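Local coordinates for protein fanconi-associated nuclease 1 homolog (Pseudomonas aeruginosa, PDB 5Y7Q) that belongs to the FAN1 family of nucleases and carries a VRR-NUC domain, here modelled together with bound nucleic acid, at residues 390-395 and 570-575; 529-534 and 540-545; 561-564 and 568-571; 404-409 and 488-493. One frame throughout, in Å; residues are numbered along the deposited sequence.

Contact 1 (390-395 and 570-575); sequences WAVREH and AVCYVR
Val392 of helix 388-396 points its side chain at Cys572 and Val574 of strand 569-577, joining helix and sheet in an alpha/beta core of the PD-(D/E)XK type, the nuclease fold to which VRR-NUC domains belong. The contact is small, burying 99 Å² in all, and wholly apolar, a compact example of how one valine can seat a helix on a sheet. Followed outward, the valine starts at CB, still 4.6 Å from Cys572 SG, and then forks. Its CG1 branch, anti to the backbone N (chi1 176°), comes within 4.1 Å of Cys572 SG. The CG2 branch, lying beside the backbone N instead, does most of the touching: it is 3.6 Å from Val574 CG2 and 3.9 Å from Cys572 SG, and so bridges two residues of the strand. Val392 and Val574 do not meet head-on; their side chains slide past each other in opposite directions. Cys572 and Val574 can share one partner because they project from the same side of the strand, whereas Tyr573 between them points away and forms a cation-pi contact with Arg374. Around this apolar core, Val392 also packs on Leu529 and Val544, which extend its footing over two further strands of the mixed sheet, and Cys572 reaches Leu377. The helix turns its charged residues elsewhere: Arg393 pairs with Glu397 and with its neighbour Glu394, whose OE2 lies in the guanidinium plane, 3.2 Å from Arg393 NH2, in a weak hydrogen bond bent to 122°.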
loop_
_atom_site.group_PDB
_atom_site.type_symbol
_atom_site.label_atom_id
_atom_site.label_comp_id
_atom_site.label_asym_id
_atom_site.label_seq_id
_atom_site.Cartn_x
_atom_site.Cartn_y
_atom_site.Cartn_z
ATOM N N TRP A 390 9.519 -19.733 -15.416
ATOM C CA TRP A 390 8.996 -20.055 -16.740
ATOM C C TRP A 390 9.662 -21.297 -17.305
ATOM O O TRP A 390 9.025 -22.066 -18.038
ATOM C CB TRP A 390 9.194 -18.882 -17.703
ATOM C CG TRP A 390 8.455 -17.651 -17.301
ATOM C CD1 TRP A 390 8.999 -16.460 -16.920
ATOM C CD2 TRP A 390 7.030 -17.490 -17.221
ATOM N NE1 TRP A 390 8.003 -15.564 -16.612
ATOM C CE2 TRP A 390 6.785 -16.169 -16.786
ATOM C CE3 TRP A 390 5.938 -18.334 -17.475
ATOM C CZ2 TRP A 390 5.493 -15.668 -16.602
ATOM C CZ3 TRP A 390 4.663 -17.840 -17.292
ATOM C CH2 TRP A 390 4.449 -16.511 -16.859
ATOM N N ALA A 391 10.938 -21.509 -16.980
ATOM C CA ALA A 391 11.639 -22.665 -17.523
ATOM C C ALA A 391 11.090 -23.946 -16.930
ATOM O O ALA A 391 10.786 -24.899 -17.661
ATOM C CB ALA A 391 13.144 -22.563 -17.266
ATOM N N VAL A 392 10.960 -23.994 -15.605
ATOM C CA VAL A 392 10.403 -25.196 -15.005
ATOM C C VAL A 392 8.988 -25.410 -15.505
ATOM O O VAL A 392 8.601 -26.536 -15.847
ATOM C CB VAL A 392 10.447 -25.131 -13.473
ATOM C CG1 VAL A 392 9.778 -26.343 -12.914
ATOM C CG2 VAL A 392 11.872 -25.080 -12.989
ATOM N N ARG A 393 8.208 -24.328 -15.597
ATOM C CA ARG A 393 6.829 -24.461 -16.050
ATOM C C ARG A 393 6.764 -25.075 -17.447
ATOM O O ARG A 393 5.914 -25.932 -17.712
ATOM C CB ARG A 393 6.133 -23.104 -16.020
ATOM C CG ARG A 393 4.635 -23.226 -16.040
ATOM C CD ARG A 393 4.046 -22.123 -16.852
ATOM N NE ARG A 393 4.537 -22.167 -18.218
ATOM C CZ ARG A 393 3.973 -22.893 -19.180
ATOM N NH1 ARG A 393 2.902 -23.635 -18.911
ATOM N NH2 ARG A 393 4.480 -22.889 -20.407
ATOM N N GLU A 394 7.663 -24.669 -18.350
ATOM C CA GLU A 394 7.701 -25.292 -19.673
ATOM C C GLU A 394 8.081 -26.758 -19.569
ATOM O O GLU A 394 7.470 -27.622 -20.209
ATOM C CB GLU A 394 8.691 -24.570 -20.587
ATOM C CG GLU A 394 8.164 -23.279 -21.200
ATOM C CD GLU A 394 7.282 -23.520 -22.414
ATOM O OE1 GLU A 394 7.296 -24.658 -22.943
ATOM O OE2 GLU A 394 6.584 -22.566 -22.835
ATOM N N HIS A 395 9.095 -27.058 -18.764
ATOM C CA HIS A 395 9.627 -28.416 -18.738
ATOM C C HIS A 395 8.606 -29.401 -18.169
ATOM O O HIS A 395 8.507 -30.542 -18.634
ATOM C CB HIS A 395 10.934 -28.436 -17.939
ATOM C CG HIS A 395 11.477 -29.804 -17.702
ATOM N ND1 HIS A 395 12.227 -30.478 -18.643
ATOM C CD2 HIS A 395 11.376 -30.631 -16.633
ATOM C CE1 HIS A 395 12.573 -31.660 -18.160
ATOM N NE2 HIS A 395 12.067 -31.779 -16.944
ATOM N N ALA A 570 6.182 -29.906 -3.583
ATOM C CA ALA A 570 7.563 -30.280 -3.862
ATOM C C ALA A 570 8.355 -29.010 -4.135
ATOM O O ALA A 570 7.789 -27.999 -4.566
ATOM C CB ALA A 570 7.663 -31.229 -5.058
ATOM N N VAL A 571 9.660 -29.057 -3.869
ATOM C CA VAL A 571 10.561 -27.941 -4.160
ATOM C C VAL A 571 11.509 -28.384 -5.259
ATOM O O VAL A 571 12.069 -29.484 -5.199
ATOM C CB VAL A 571 11.340 -27.465 -2.918
ATOM C CG1 VAL A 571 12.286 -26.335 -3.291
ATOM C CG2 VAL A 571 10.382 -26.977 -1.868
ATOM N N CYS A 572 11.686 -27.534 -6.256
ATOM C CA CYS A 572 12.467 -27.868 -7.436
ATOM C C CYS A 572 13.700 -26.976 -7.524
ATOM O O CYS A 572 13.581 -25.759 -7.700
ATOM C CB CYS A 572 11.601 -27.725 -8.676
ATOM S SG CYS A 572 12.532 -27.637 -10.165
ATOM N N TYR A 573 14.874 -27.580 -7.419
ATOM C CA TYR A 573 16.141 -26.863 -7.483
ATOM C C TYR A 573 16.766 -27.058 -8.865
ATOM O O TYR A 573 16.980 -28.196 -9.297
ATOM C CB TYR A 573 17.085 -27.363 -6.390
ATOM C CG TYR A 573 16.620 -27.086 -4.970
ATOM C CD1 TYR A 573 17.070 -25.955 -4.279
ATOM C CD2 TYR A 573 15.755 -27.956 -4.310
ATOM C CE1 TYR A 573 16.670 -25.692 -2.972
ATOM C CE2 TYR A 573 15.347 -27.701 -2.995
ATOM C CZ TYR A 573 15.807 -26.562 -2.338
ATOM O OH TYR A 573 15.424 -26.288 -1.044
ATOM N N VAL A 574 17.085 -25.956 -9.541
ATOM C CA VAL A 574 17.526 -25.984 -10.934
ATOM C C VAL A 574 19.005 -25.611 -11.050
ATOM O O VAL A 574 19.475 -24.655 -10.416
ATOM C CB VAL A 574 16.639 -25.046 -11.775
ATOM C CG1 VAL A 574 17.174 -24.881 -13.199
ATOM C CG2 VAL A 574 15.245 -25.591 -11.791
ATOM N N ARG A 575 19.737 -26.380 -11.860
ATOM C CA ARG A 575 21.067 -26.052 -12.362
ATOM C C ARG A 575 20.995 -25.861 -13.874
ATOM O O ARG A 575 20.104 -26.395 -14.544
ATOM C CB ARG A 575 22.094 -27.154 -12.076
ATOM C CG ARG A 575 22.357 -27.535 -10.634
ATOM C CD ARG A 575 23.371 -28.728 -10.574
ATOM N NE ARG A 575 23.132 -29.723 -11.633
ATOM C CZ ARG A 575 23.774 -30.887 -11.751
ATOM N NH1 ARG A 575 23.486 -31.706 -12.757
ATOM N NH2 ARG A 575 24.702 -31.242 -10.870
#

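Contact 2 (529-534 and 540-545); sequences LIQFWP and RMVEVK
The edge of the Trp533 indole rests against Arg540, with CZ3 3.9 Å from Arg540 CB in the plane of the ring, while Arg538 makes a cation-pi contact with the same indole. The Arg540 guanidinium is turned obliquely to that ring and has the Gln531 amide at its own edge; these two planar groups are nearly coplanar, 29° apart, and their chains run side by side in the same direction. A bend in the arginine at chi3 (65°) swings the guanidinium toward the glutamine. These residues belong to an antiparallel beta hairpin, strands 529-533 and 538-545, in the mixed sheet of the PD-(D/E)XK-type core, and Glu543-Val544-Lys545 matches the (D/E)XK signature of that fold. Two hydrogen-bonded pairs bracket a non-hydrogen-bonded one. In the first, Gln531 N gives a nearly straight bond (172°) to Arg540 O at 2.8 Å, answered by Arg540 N to Gln531 O at 3.0 Å. In the second, Leu529 and Val542 exchange bonds, Val542 N lying 2.9 Å from Leu529 O. Between them Ile530 faces Met541, both pointing the same way, with Ile530 CD1 3.8 Å from Met541 CE. Leu529 sits on the other face of the sheet and brings CD1 to within 3.9 Å of Val544 CG2, where Val392 of helix 388-396 covers both. Asp528, just before the hairpin, accepts a bond from Val544 N through OD2 and donates its own N to Glu543 OE1, while Glu543 OE2 lies 3.5 Å from Lys545 NZ in a salt bridge.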
loop_
_atom_site.group_PDB
_atom_site.type_symbol
_atom_site.label_atom_id
_atom_site.label_comp_id
_atom_site.label_asym_id
_atom_site.label_seq_id
_atom_site.Cartn_x
_atom_site.Cartn_y
_atom_site.Cartn_z
ATOM N N LEU A 529 4.455 -22.599 -8.611
ATOM C CA LEU A 529 3.745 -23.298 -9.664
ATOM C C LEU A 529 2.731 -24.263 -9.081
ATOM O O LEU A 529 2.824 -24.713 -7.933
ATOM C CB LEU A 529 4.694 -24.085 -10.573
ATOM C CG LEU A 529 5.869 -23.407 -11.257
ATOM C CD1 LEU A 529 6.581 -24.447 -12.102
ATOM C CD2 LEU A 529 5.449 -22.245 -12.111
ATOM N N ILE A 530 1.774 -24.608 -9.919
ATOM C CA ILE A 530 0.850 -25.676 -9.613
ATOM C C ILE A 530 0.614 -26.481 -10.900
ATOM O O ILE A 530 0.412 -25.913 -11.980
ATOM C CB ILE A 530 -0.450 -25.096 -9.017
ATOM C CG1 ILE A 530 -1.364 -26.239 -8.519
ATOM C CG2 ILE A 530 -1.124 -24.117 -10.038
ATOM C CD1 ILE A 530 -2.492 -25.823 -7.545
ATOM N N GLN A 531 0.689 -27.799 -10.810
ATOM C CA GLN A 531 0.448 -28.616 -11.984
ATOM C C GLN A 531 -0.729 -29.548 -11.730
ATOM O O GLN A 531 -0.923 -30.052 -10.614
ATOM C CB GLN A 531 1.696 -29.406 -12.429
ATOM C CG GLN A 531 2.724 -29.737 -11.379
ATOM C CD GLN A 531 3.662 -30.847 -11.853
ATOM O OE1 GLN A 531 3.648 -31.222 -13.032
ATOM N NE2 GLN A 531 4.463 -31.389 -10.937
ATOM N N PHE A 532 -1.523 -29.733 -12.779
ATOM C CA PHE A 532 -2.738 -30.513 -12.745
ATOM C C PHE A 532 -2.624 -31.656 -13.736
ATOM O O PHE A 532 -2.069 -31.505 -14.836
ATOM C CB PHE A 532 -3.966 -29.659 -13.081
ATOM C CG PHE A 532 -4.218 -28.537 -12.103
ATOM C CD1 PHE A 532 -4.622 -28.806 -10.803
ATOM C CD2 PHE A 532 -4.059 -27.209 -12.490
ATOM C CE1 PHE A 532 -4.853 -27.772 -9.909
ATOM C CE2 PHE A 532 -4.289 -26.181 -11.607
ATOM C CZ PHE A 532 -4.684 -26.453 -10.321
ATOM N N TRP A 533 -3.160 -32.795 -13.328
ATOM C CA TRP A 533 -3.372 -33.939 -14.202
ATOM C C TRP A 533 -4.883 -34.130 -14.184
ATOM O O TRP A 533 -5.427 -34.783 -13.270
ATOM C CB TRP A 533 -2.621 -35.170 -13.705
ATOM C CG TRP A 533 -1.089 -35.087 -13.686
ATOM C CD1 TRP A 533 -0.231 -35.483 -14.682
ATOM C CD2 TRP A 533 -0.253 -34.639 -12.599
ATOM N NE1 TRP A 533 1.076 -35.301 -14.288
ATOM C CE2 TRP A 533 1.095 -34.795 -13.014
ATOM C CE3 TRP A 533 -0.510 -34.114 -11.323
ATOM C CZ2 TRP A 533 2.182 -34.437 -12.198
ATOM C CZ3 TRP A 533 0.576 -33.762 -10.512
ATOM C CH2 TRP A 533 1.902 -33.926 -10.955
ATOM N N PRO A 534 -5.607 -33.477 -15.104
ATOM C CA PRO A 534 -7.083 -33.529 -15.070
ATOM C C PRO A 534 -7.662 -34.903 -15.286
ATOM O O PRO A 534 -8.833 -35.101 -14.949
ATOM C CB PRO A 534 -7.505 -32.571 -16.198
ATOM C CG PRO A 534 -6.266 -32.310 -16.997
ATOM C CD PRO A 534 -5.118 -32.441 -16.031
ATOM N N ARG A 540 -0.130 -31.031 -7.918
ATOM C CA ARG A 540 1.047 -30.844 -7.086
ATOM C C ARG A 540 1.517 -29.403 -7.237
ATOM O O ARG A 540 1.528 -28.883 -8.349
ATOM C CB ARG A 540 2.162 -31.807 -7.480
ATOM C CG ARG A 540 3.436 -31.521 -6.765
ATOM C CD ARG A 540 4.545 -32.529 -7.040
ATOM N NE ARG A 540 4.978 -32.516 -8.432
ATOM C CZ ARG A 540 6.144 -32.995 -8.832
ATOM N NH1 ARG A 540 6.969 -33.494 -7.933
ATOM N NH2 ARG A 540 6.485 -32.965 -10.116
ATOM N N MET A 541 1.902 -28.771 -6.127
ATOM C CA MET A 541 2.497 -27.439 -6.120
ATOM C C MET A 541 4.006 -27.552 -6.085
ATOM O O MET A 541 4.557 -28.413 -5.389
ATOM C CB MET A 541 2.058 -26.629 -4.908
ATOM C CG MET A 541 0.621 -26.258 -4.941
ATOM S SD MET A 541 0.026 -25.719 -3.337
ATOM C CE MET A 541 -1.656 -25.490 -3.843
ATOM N N VAL A 542 4.673 -26.656 -6.801
ATOM C CA VAL A 542 6.125 -26.695 -6.920
ATOM C C VAL A 542 6.685 -25.299 -6.682
ATOM O O VAL A 542 6.428 -24.378 -7.466
ATOM C CB VAL A 542 6.563 -27.226 -8.298
ATOM C CG1 VAL A 542 8.078 -27.330 -8.359
ATOM C CG2 VAL A 542 5.872 -28.605 -8.620
ATOM N N GLU A 543 7.456 -25.144 -5.615
ATOM C CA GLU A 543 8.271 -23.955 -5.445
ATOM C C GLU A 543 9.556 -24.104 -6.253
ATOM O O GLU A 543 10.268 -25.106 -6.117
ATOM C CB GLU A 543 8.587 -23.730 -3.964
ATOM C CG GLU A 543 9.479 -22.523 -3.686
ATOM C CD GLU A 543 8.889 -21.197 -4.174
ATOM O OE1 GLU A 543 7.660 -21.131 -4.421
ATOM O OE2 GLU A 543 9.664 -20.214 -4.308
ATOM N N VAL A 544 9.854 -23.108 -7.096
ATOM C CA VAL A 544 11.032 -23.122 -7.963
ATOM C C VAL A 544 12.169 -22.318 -7.333
ATOM O O VAL A 544 11.956 -21.213 -6.825
ATOM C CB VAL A 544 10.677 -22.572 -9.353
ATOM C CG1 VAL A 544 11.911 -22.432 -10.189
ATOM C CG2 VAL A 544 9.693 -23.497 -10.041
ATOM N N LYS A 545 13.382 -22.875 -7.359
ATOM C CA LYS A 545 14.570 -22.194 -6.854
ATOM C C LYS A 545 15.716 -22.335 -7.848
ATOM O O LYS A 545 16.219 -23.443 -8.068
ATOM C CB LYS A 545 14.979 -22.745 -5.480
ATOM C CG LYS A 545 14.066 -22.297 -4.329
ATOM C CD LYS A 545 13.959 -20.776 -4.275
ATOM C CE LYS A 545 12.816 -20.304 -3.392
ATOM N NZ LYS A 545 12.695 -18.817 -3.433
#

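Contact 3 (561-564 and 568-571); sequences FCRE and PVAV
A beta-alpha-beta unit runs through strand 538-545, helix 553-564 and strand 569-577, and this contact lies at its second corner, where a short loop carries the chain from the helix into the last strand. Cys562 and Arg563 of the helix meet Val569, the first residue of that strand, and each takes a share of its fork. The CG1 methyl of Val569 lies beside its own backbone N (chi1 -69°) and fits against the cysteine, 3.5 Å from Cys562 CB and 3.6 Å from Cys562 SG. The other methyl, CG2, is 4.0 Å from Cys562 CB and, at the same distance of 4.0 Å, from Arg563 NH1. Although the arginine does not start out aimed at the strand, a bend at chi3 (75°) turns its end back, and the chain crosses the valine at about a right angle. The guanidinium therefore meets a methyl group here; no hydrogen bond links the two segments, and the 181 Å² they bury rest on van der Waals contact. Val569 is anchored from the helix side by Leu559 as well, one turn back, while Cys562 is backed by Trp511 of helix 505-517 and Arg563 reaches Ile372 and Asp373. On the sheet side, backbone bonds join Pro568 and Ala570 to Met541 of strand 538-545, and Val571 to Leu375 of strand 374-380, so the strand enters between two parallel neighbours.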
loop_
_atom_site.group_PDB
_atom_site.type_symbol
_atom_site.label_atom_id
_atom_site.label_comp_id
_atom_site.label_asym_id
_atom_site.label_seq_id
_atom_site.Cartn_x
_atom_site.Cartn_y
_atom_site.Cartn_z
ATOM N N PHE A 561 3.111 -26.494 6.680
ATOM C CA PHE A 561 1.668 -26.646 6.789
ATOM C C PHE A 561 1.147 -27.670 5.793
ATOM O O PHE A 561 0.319 -28.524 6.133
ATOM C CB PHE A 561 0.991 -25.298 6.570
ATOM C CG PHE A 561 -0.497 -25.377 6.588
ATOM C CD1 PHE A 561 -1.183 -25.369 7.790
ATOM C CD2 PHE A 561 -1.215 -25.483 5.407
ATOM C CE1 PHE A 561 -2.571 -25.442 7.819
ATOM C CE2 PHE A 561 -2.605 -25.568 5.430
ATOM C CZ PHE A 561 -3.286 -25.544 6.636
ATOM N N CYS A 562 1.623 -27.593 4.552
ATOM C CA CYS A 562 1.163 -28.510 3.515
ATOM C C CYS A 562 1.590 -29.951 3.797
ATOM O O CYS A 562 0.785 -30.880 3.659
ATOM C CB CYS A 562 1.683 -28.054 2.155
ATOM S SG CYS A 562 0.714 -26.747 1.373
ATOM N N ARG A 563 2.841 -30.167 4.191
ATOM C CA ARG A 563 3.259 -31.542 4.414
ATOM C C ARG A 563 2.871 -32.052 5.793
ATOM O O ARG A 563 3.198 -33.193 6.115
ATOM C CB ARG A 563 4.772 -31.710 4.175
ATOM C CG ARG A 563 5.719 -31.304 5.314
ATOM C CD ARG A 563 7.200 -31.503 4.907
ATOM N NE ARG A 563 7.701 -30.487 3.966
ATOM C CZ ARG A 563 7.789 -30.630 2.637
ATOM N NH1 ARG A 563 7.413 -31.761 2.044
ATOM N NH2 ARG A 563 8.264 -29.634 1.893
ATOM N N GLU A 564 2.187 -31.255 6.615
ATOM C CA GLU A 564 1.491 -31.823 7.769
ATOM C C GLU A 564 0.069 -32.269 7.447
ATOM O O GLU A 564 -0.547 -32.972 8.254
ATOM C CB GLU A 564 1.458 -30.821 8.924
ATOM C CG GLU A 564 2.802 -30.630 9.611
ATOM C CD GLU A 564 2.856 -29.372 10.466
ATOM O OE1 GLU A 564 1.943 -28.517 10.346
ATOM O OE2 GLU A 564 3.816 -29.242 11.258
ATOM N N PRO A 568 0.247 -32.436 -1.560
ATOM C CA PRO A 568 1.302 -32.615 -2.561
ATOM C C PRO A 568 2.075 -31.342 -2.890
ATOM O O PRO A 568 1.733 -30.630 -3.833
ATOM C CB PRO A 568 0.522 -33.125 -3.775
ATOM C CG PRO A 568 -0.818 -32.512 -3.609
ATOM C CD PRO A 568 -1.094 -32.570 -2.138
ATOM N N VAL A 569 3.106 -31.029 -2.117
ATOM C CA VAL A 569 4.064 -29.985 -2.445
ATOM C C VAL A 569 5.414 -30.609 -2.764
ATOM O O VAL A 569 5.766 -31.689 -2.274
ATOM C CB VAL A 569 4.221 -29.002 -1.282
ATOM C CG1 VAL A 569 2.971 -28.179 -1.108
ATOM C CG2 VAL A 569 4.545 -29.793 -0.011
ATOM N N ALA A 570 6.182 -29.906 -3.583
ATOM C CA ALA A 570 7.563 -30.280 -3.862
ATOM C C ALA A 570 8.355 -29.010 -4.135
ATOM O O ALA A 570 7.789 -27.999 -4.566
ATOM C CB ALA A 570 7.663 -31.229 -5.058
ATOM N N VAL A 571 9.660 -29.057 -3.869
ATOM C CA VAL A 571 10.561 -27.941 -4.160
ATOM C C VAL A 571 11.509 -28.384 -5.259
ATOM O O VAL A 571 12.069 -29.484 -5.199
ATOM C CB VAL A 571 11.340 -27.465 -2.918
ATOM C CG1 VAL A 571 12.286 -26.335 -3.291
ATOM C CG2 VAL A 571 10.382 -26.977 -1.868
#

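Contact 4 (404-409 and 488-493); sequences HYVENG and WELLGE
Leu490 spreads its two methyl groups over the chain where strand 402-405 turns into helix 409-418, and it supplies nearly everything that segment 488-493 brings to the contact. With CG anti to the backbone N (chi1 162°) the side chain stands out toward the turn, and chi2 (77°) sets the two methyls on different partners. CD1 lies 3.5 Å from Tyr405 O and 4.0 Å from Val406 CG1. CD2 reaches further along the turn, 3.9 Å from Val406 O and 3.6 Å from Gly409 CA. Much of what it covers is thus main chain rather than side chain. Val406 keeps CG1 beside its own backbone N (chi1 -75°), which presents that methyl to the leucine, and the two side chains cross at about a right angle. The turn beneath is a type I' beta turn from Val406 to Gly409, closed by Gly409 N to Val406 O at 3.2 Å, with Glu407 and Asn408 both at positive phi. Tyr405 contributes only its backbone here; its ring packs edge-to-face with Trp390 of helix 388-396. No hydrogen bond spans the two segments, which bury 149 Å² between them; Leu490 itself remains partly exposed. The contact ties a loop to an edge of the mixed sheet: next along, Leu491 packs on Leu410, Ser413 and Leu417 of helix 409-418 and Gly492 leads into helix 493-502, whose Leu495 touches Val406, while on the strand side Val406 lies on Ile530 of strand 529-533.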
loop_
_atom_site.group_PDB
_atom_site.type_symbol
_atom_site.label_atom_id
_atom_site.label_comp_id
_atom_site.label_asym_id
_atom_site.label_seq_id
_atom_site.Cartn_x
_atom_site.Cartn_y
_atom_site.Cartn_z
ATOM N N HIS A 404 0.855 -24.178 -14.221
ATOM C CA HIS A 404 0.518 -22.768 -14.111
ATOM C C HIS A 404 1.423 -22.073 -13.106
ATOM O O HIS A 404 1.737 -22.622 -12.041
ATOM C CB HIS A 404 -0.932 -22.614 -13.715
ATOM C CG HIS A 404 -1.870 -23.243 -14.692
ATOM N ND1 HIS A 404 -2.322 -22.590 -15.821
ATOM C CD2 HIS A 404 -2.426 -24.475 -14.726
ATOM C CE1 HIS A 404 -3.125 -23.389 -16.500
ATOM N NE2 HIS A 404 -3.207 -24.536 -15.854
ATOM N N TYR A 405 1.845 -20.867 -13.468
ATOM C CA TYR A 405 2.627 -20.000 -12.601
ATOM C C TYR A 405 1.630 -19.077 -11.907
ATOM O O TYR A 405 1.103 -18.145 -12.523
ATOM C CB TYR A 405 3.647 -19.238 -13.441
ATOM C CG TYR A 405 4.682 -18.452 -12.676
ATOM C CD1 TYR A 405 5.656 -17.725 -13.340
ATOM C CD2 TYR A 405 4.697 -18.453 -11.292
ATOM C CE1 TYR A 405 6.603 -17.003 -12.643
ATOM C CE2 TYR A 405 5.638 -17.737 -10.589
ATOM C CZ TYR A 405 6.589 -17.009 -11.264
ATOM O OH TYR A 405 7.526 -16.296 -10.539
ATOM N N VAL A 406 1.406 -19.312 -10.617
ATOM C CA VAL A 406 0.280 -18.729 -9.895
ATOM C C VAL A 406 0.716 -18.040 -8.605
ATOM O O VAL A 406 0.262 -16.934 -8.326
ATOM C CB VAL A 406 -0.788 -19.791 -9.619
ATOM C CG1 VAL A 406 -1.510 -20.072 -10.890
ATOM C CG2 VAL A 406 -0.141 -21.040 -9.060
ATOM N N GLU A 407 1.424 -18.753 -7.729
ATOM C CA GLU A 407 2.101 -18.200 -6.549
ATOM C C GLU A 407 1.146 -17.409 -5.653
ATOM O O GLU A 407 1.178 -16.188 -5.563
ATOM C CB GLU A 407 3.336 -17.363 -6.923
ATOM C CG GLU A 407 3.148 -16.091 -7.729
ATOM C CD GLU A 407 4.439 -15.291 -7.860
ATOM O OE1 GLU A 407 5.358 -15.504 -7.032
ATOM O OE2 GLU A 407 4.532 -14.461 -8.797
ATOM N N ASN A 408 0.301 -18.163 -4.969
ATOM C CA ASN A 408 -0.693 -17.697 -3.998
ATOM C C ASN A 408 -1.828 -16.894 -4.638
ATOM O O ASN A 408 -2.800 -16.597 -3.952
ATOM C CB ASN A 408 -0.085 -16.940 -2.793
ATOM C CG ASN A 408 0.292 -15.506 -3.087
ATOM O OD1 ASN A 408 -0.547 -14.695 -3.467
ATOM N ND2 ASN A 408 1.567 -15.167 -2.852
ATOM N N GLY A 409 -1.792 -16.631 -5.942
ATOM C CA GLY A 409 -2.934 -16.003 -6.578
ATOM C C GLY A 409 -4.115 -16.922 -6.827
ATOM O O GLY A 409 -5.269 -16.472 -6.817
ATOM N N TRP A 488 -7.910 -11.463 -11.230
ATOM C CA TRP A 488 -8.675 -11.895 -12.402
ATOM C C TRP A 488 -7.795 -12.059 -13.630
ATOM O O TRP A 488 -8.100 -12.867 -14.519
ATOM C CB TRP A 488 -9.768 -10.885 -12.762
ATOM C CG TRP A 488 -10.662 -10.478 -11.678
ATOM C CD1 TRP A 488 -10.551 -9.357 -10.916
ATOM C CD2 TRP A 488 -11.849 -11.164 -11.227
ATOM N NE1 TRP A 488 -11.584 -9.304 -10.016
ATOM C CE2 TRP A 488 -12.393 -10.400 -10.183
ATOM C CE3 TRP A 488 -12.497 -12.351 -11.606
ATOM C CZ2 TRP A 488 -13.537 -10.788 -9.496
ATOM C CZ3 TRP A 488 -13.649 -12.729 -10.932
ATOM C CH2 TRP A 488 -14.158 -11.945 -9.892
ATOM N N GLU A 489 -6.782 -11.207 -13.745
ATOM C CA GLU A 489 -5.846 -11.296 -14.852
ATOM C C GLU A 489 -5.218 -12.682 -14.890
ATOM O O GLU A 489 -5.048 -13.278 -15.962
ATOM C CB GLU A 489 -4.787 -10.196 -14.698
ATOM C CG GLU A 489 -5.284 -8.893 -13.933
ATOM C CD GLU A 489 -5.411 -9.048 -12.375
ATOM O OE1 GLU A 489 -4.699 -9.921 -11.799
ATOM O OE2 GLU A 489 -6.229 -8.302 -11.744
ATOM N N LEU A 490 -4.919 -13.223 -13.708
ATOM C CA LEU A 490 -4.248 -14.497 -13.536
ATOM C C LEU A 490 -5.185 -15.685 -13.665
ATOM O O LEU A 490 -4.722 -16.785 -14.009
ATOM C CB LEU A 490 -3.585 -14.528 -12.163
ATOM C CG LEU A 490 -3.200 -15.906 -11.634
ATOM C CD1 LEU A 490 -1.939 -16.377 -12.332
ATOM C CD2 LEU A 490 -3.025 -15.894 -10.138
ATOM N N LEU A 491 -6.486 -15.502 -13.394
ATOM C CA LEU A 491 -7.397 -16.632 -13.258
ATOM C C LEU A 491 -8.302 -16.691 -14.482
ATOM O O LEU A 491 -9.468 -16.290 -14.430
ATOM C CB LEU A 491 -8.201 -16.467 -11.953
ATOM C CG LEU A 491 -9.237 -17.506 -11.517
ATOM C CD1 LEU A 491 -8.584 -18.856 -11.449
ATOM C CD2 LEU A 491 -9.777 -17.133 -10.167
ATOM N N GLY A 492 -7.838 -17.407 -15.498
ATOM C CA GLY A 492 -8.615 -17.594 -16.702
ATOM C C GLY A 492 -9.537 -18.755 -16.542
ATOM O O GLY A 492 -9.391 -19.536 -15.611
ATOM N N GLU A 493 -10.515 -18.863 -17.443
ATOM C CA GLU A 493 -11.553 -19.858 -17.209
ATOM C C GLU A 493 -10.953 -21.257 -17.089
ATOM O O GLU A 493 -11.371 -22.043 -16.228
ATOM C CB GLU A 493 -12.610 -19.797 -18.299
ATOM C CG GLU A 493 -14.004 -19.610 -17.750
ATOM C CD GLU A 493 -15.041 -19.741 -18.836
ATOM O OE1 GLU A 493 -14.736 -19.321 -19.974
ATOM O OE2 GLU A 493 -16.137 -20.285 -18.565
#

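Overall arrangement
All four contacts are built on one mixed sheet, with contact 2 in the middle. Its centre lies 9 Å from that of contact 1, 11 Å from contact 3 and 13 Å from contact 4. Backbone pairs probably hydrogen-bonded join it to each: Cys572 N to Glu543 O (2.8 Å), Met541 N to Pro568 O (3.0 Å) and His404 N to Ile530 O (2.9 Å). Contacts 1 and 3 share Ala570 and Val571, whereas contacts 3 and 4, about 20 Å apart between centres, do not touch. Contact 2 also comes nearest the bound nucleic acid, about 5 Å between nearest atoms, against about 7 Å for contact 4, 11 Å for contact 1 and 12 Å for contact 3.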